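Local coordinates for protein HAT1-interacting factor 1 (PDB 4NQ0) that chaperones histones H3 and H4 within the nuclear HAT-B acetyltransferase complex, also binds H2A-H2B dimers, and takes part in chromatin assembly and telomere silencing, at residues Val238-Gly243 and His257-Ala262. Residues are numbered along the deposited sequence; the frame is centred on the assembly and turned at random.
Sequences VYILMG and HHYLKA
Tyr-239 and Ala-262 face each other where two helices run nearly antiparallel, at 165°, with segment axes only 7.7 Å apart. This is the helical hairpin of a TPR motif, predicted to span 229-262, and small residues at the interface are consistent with so close an approach. Gly-243 is one: a side chain there would run into the ring of Tyr-259, whose CE1 instead lies 3.7 Å from Gly-243 CA. Ala-262 is the other, its methyl CB pressed tightly against Ile-240 CD1 at 3.5 Å. Ile-240 CG1 lies anti to the carbonyl carbon, and the bend beyond it carries CD1 to both Ala-262 and Tyr-259 CD1; Leu-285 of helix 273-290 touches Ile-240 and Tyr-259 as well. The phenol of Tyr-259 is hydrogen-bonded to Asp-244, so a tyrosine serves both the apolar layer and a polar partner.

On another side of the interface, Tyr-239 extends across to the second helix. Lys-261 lays CB over the centre of the Tyr-239 ring, 3.9 Å from the centroid, and then bends so that its ammonium reaches Asp-180 and Glu-182; Asp-180 also accepts the Tyr-239 hydroxyl. With an alanine here, Asp-180 would probably lose its phenol partner and the aliphatic part of Lys-261 the flat surface it rests on. His-258 lies beside this ring without stacking on it, the two planes tilted by only 17°, with its CD2 3.4 Å from Tyr-239 CD1. Glu-182 at NE2 and Glu-246 at ND1 fix the imidazole's rotation, and acids at both nitrogens would be expected to favour its protonated form. The extended, flexible thioether of Met-242 suits the imidazole face, where SD sits 4.2 Å from the His-258 ring centroid and 10° off the normal.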
loop_
_atom_site.group_PDB
_atom_site.type_symbol
_atom_site.label_atom_id
_atom_site.label_comp_id
_atom_site.label_asym_id
_atom_site.label_seq_id
_atom_site.Cartn_x
_atom_site.Cartn_y
_atom_site.Cartn_z
ATOM N N VAL A 238 3.278 -0.215 1.570
ATOM C CA VAL A 238 2.265 0.637 2.182
ATOM C C VAL A 238 1.273 1.136 1.138
ATOM O O VAL A 238 0.055 1.179 1.399
ATOM C CB VAL A 238 2.880 1.820 2.936
ATOM C CG1 VAL A 238 1.788 2.836 3.350
ATOM C CG2 VAL A 238 3.657 1.304 4.153
ATOM N N TYR A 239 1.779 1.501 -0.039
ATOM C CA TYR A 239 0.910 2.003 -1.105
ATOM C C TYR A 239 -0.037 0.913 -1.592
ATOM O O TYR A 239 -1.205 1.195 -1.860
ATOM C CB TYR A 239 1.713 2.613 -2.270
ATOM C CG TYR A 239 2.139 4.050 -2.046
ATOM C CD1 TYR A 239 1.208 5.028 -1.710
ATOM C CD2 TYR A 239 3.465 4.439 -2.194
ATOM C CE1 TYR A 239 1.583 6.349 -1.511
ATOM C CE2 TYR A 239 3.853 5.752 -1.995
ATOM C CZ TYR A 239 2.914 6.697 -1.650
ATOM O OH TYR A 239 3.311 7.978 -1.460
ATOM N N ILE A 240 0.445 -0.325 -1.695
ATOM C CA ILE A 240 -0.426 -1.456 -2.033
ATOM C C ILE A 240 -1.543 -1.603 -0.998
ATOM O O ILE A 240 -2.712 -1.768 -1.357
ATOM C CB ILE A 240 0.341 -2.809 -2.150
ATOM C CG1 ILE A 240 1.344 -2.804 -3.319
ATOM C CG2 ILE A 240 -0.643 -3.970 -2.319
ATOM C CD1 ILE A 240 0.723 -2.642 -4.718
ATOM N N LEU A 241 -1.199 -1.541 0.281
ATOM C CA LEU A 241 -2.207 -1.644 1.343
ATOM C C LEU A 241 -3.212 -0.496 1.257
ATOM O O LEU A 241 -4.404 -0.717 1.369
ATOM C CB LEU A 241 -1.558 -1.624 2.734
ATOM C CG LEU A 241 -1.938 -2.703 3.748
ATOM C CD1 LEU A 241 -1.301 -2.343 5.115
ATOM C CD2 LEU A 241 -3.452 -2.928 3.899
ATOM N N MET A 242 -2.722 0.726 1.078
ATOM C CA MET A 242 -3.603 1.872 0.868
ATOM C C MET A 242 -4.555 1.604 -0.294
ATOM O O MET A 242 -5.752 1.814 -0.176
ATOM C CB MET A 242 -2.800 3.132 0.584
ATOM C CG MET A 242 -2.142 3.728 1.801
ATOM S SD MET A 242 -1.285 5.215 1.308
ATOM C CE MET A 242 -0.881 5.903 2.901
ATOM N N GLY A 243 -4.016 1.086 -1.394
ATOM C CA GLY A 243 -4.833 0.757 -2.549
ATOM C C GLY A 243 -5.893 -0.279 -2.241
ATOM O O GLY A 243 -7.063 -0.101 -2.593
ATOM N N HIS A 257 -4.377 4.935 -8.346
ATOM C CA HIS A 257 -3.284 5.877 -8.190
ATOM C C HIS A 257 -2.230 5.357 -7.205
ATOM O O HIS A 257 -1.026 5.487 -7.443
ATOM C CB HIS A 257 -3.813 7.240 -7.750
ATOM C CG HIS A 257 -2.759 8.145 -7.209
ATOM N ND1 HIS A 257 -1.836 8.781 -8.015
ATOM C CD2 HIS A 257 -2.464 8.509 -5.937
ATOM C CE1 HIS A 257 -1.028 9.508 -7.263
ATOM N NE2 HIS A 257 -1.387 9.359 -5.999
ATOM N N HIS A 258 -2.676 4.749 -6.110
ATOM C CA HIS A 258 -1.737 4.197 -5.124
ATOM C C HIS A 258 -1.029 2.937 -5.589
ATOM O O HIS A 258 0.168 2.772 -5.338
ATOM C CB HIS A 258 -2.409 4.018 -3.770
ATOM C CG HIS A 258 -2.582 5.308 -3.039
ATOM N ND1 HIS A 258 -3.774 5.692 -2.463
ATOM C CD2 HIS A 258 -1.719 6.333 -2.842
ATOM C CE1 HIS A 258 -3.625 6.888 -1.916
ATOM N NE2 HIS A 258 -2.389 7.301 -2.137
ATOM N N TYR A 259 -1.745 2.055 -6.273
ATOM C CA TYR A 259 -1.102 0.883 -6.904
ATOM C C TYR A 259 0.004 1.295 -7.892
ATOM O O TYR A 259 1.080 0.681 -7.952
ATOM C CB TYR A 259 -2.128 0.027 -7.630
ATOM C CG TYR A 259 -3.127 -0.717 -6.759
ATOM C CD1 TYR A 259 -2.770 -1.254 -5.522
ATOM C CD2 TYR A 259 -4.422 -0.931 -7.206
ATOM C CE1 TYR A 259 -3.695 -1.948 -4.735
ATOM C CE2 TYR A 259 -5.344 -1.632 -6.446
ATOM C CZ TYR A 259 -4.978 -2.144 -5.213
ATOM O OH TYR A 259 -5.894 -2.841 -4.465
ATOM N N LEU A 260 -0.267 2.338 -8.673
ATOM C CA LEU A 260 0.737 2.900 -9.571
ATOM C C LEU A 260 1.922 3.517 -8.845
ATOM O O LEU A 260 3.040 3.470 -9.361
ATOM C CB LEU A 260 0.125 3.959 -10.484
ATOM C CG LEU A 260 -0.831 3.442 -11.572
ATOM C CD1 LEU A 260 -1.565 4.622 -12.163
ATOM C CD2 LEU A 260 -0.102 2.663 -12.651
ATOM N N LYS A 261 1.677 4.135 -7.694
ATOM C CA LYS A 261 2.763 4.660 -6.863
ATOM C C LYS A 261 3.609 3.516 -6.314
ATOM O O LYS A 261 4.831 3.607 -6.296
ATOM C CB LYS A 261 2.225 5.502 -5.693
ATOM C CG LYS A 261 1.629 6.838 -6.104
ATOM C CD LYS A 261 2.594 8.015 -5.973
ATOM C CE LYS A 261 2.906 8.323 -4.518
ATOM N NZ LYS A 261 2.762 9.756 -4.142
ATOM N N ALA A 262 2.957 2.440 -5.882
ATOM C CA ALA A 262 3.665 1.280 -5.351
ATOM C C ALA A 262 4.559 0.703 -6.439
ATOM O O ALA A 262 5.735 0.445 -6.221
ATOM C CB ALA A 262 2.679 0.217 -4.854
#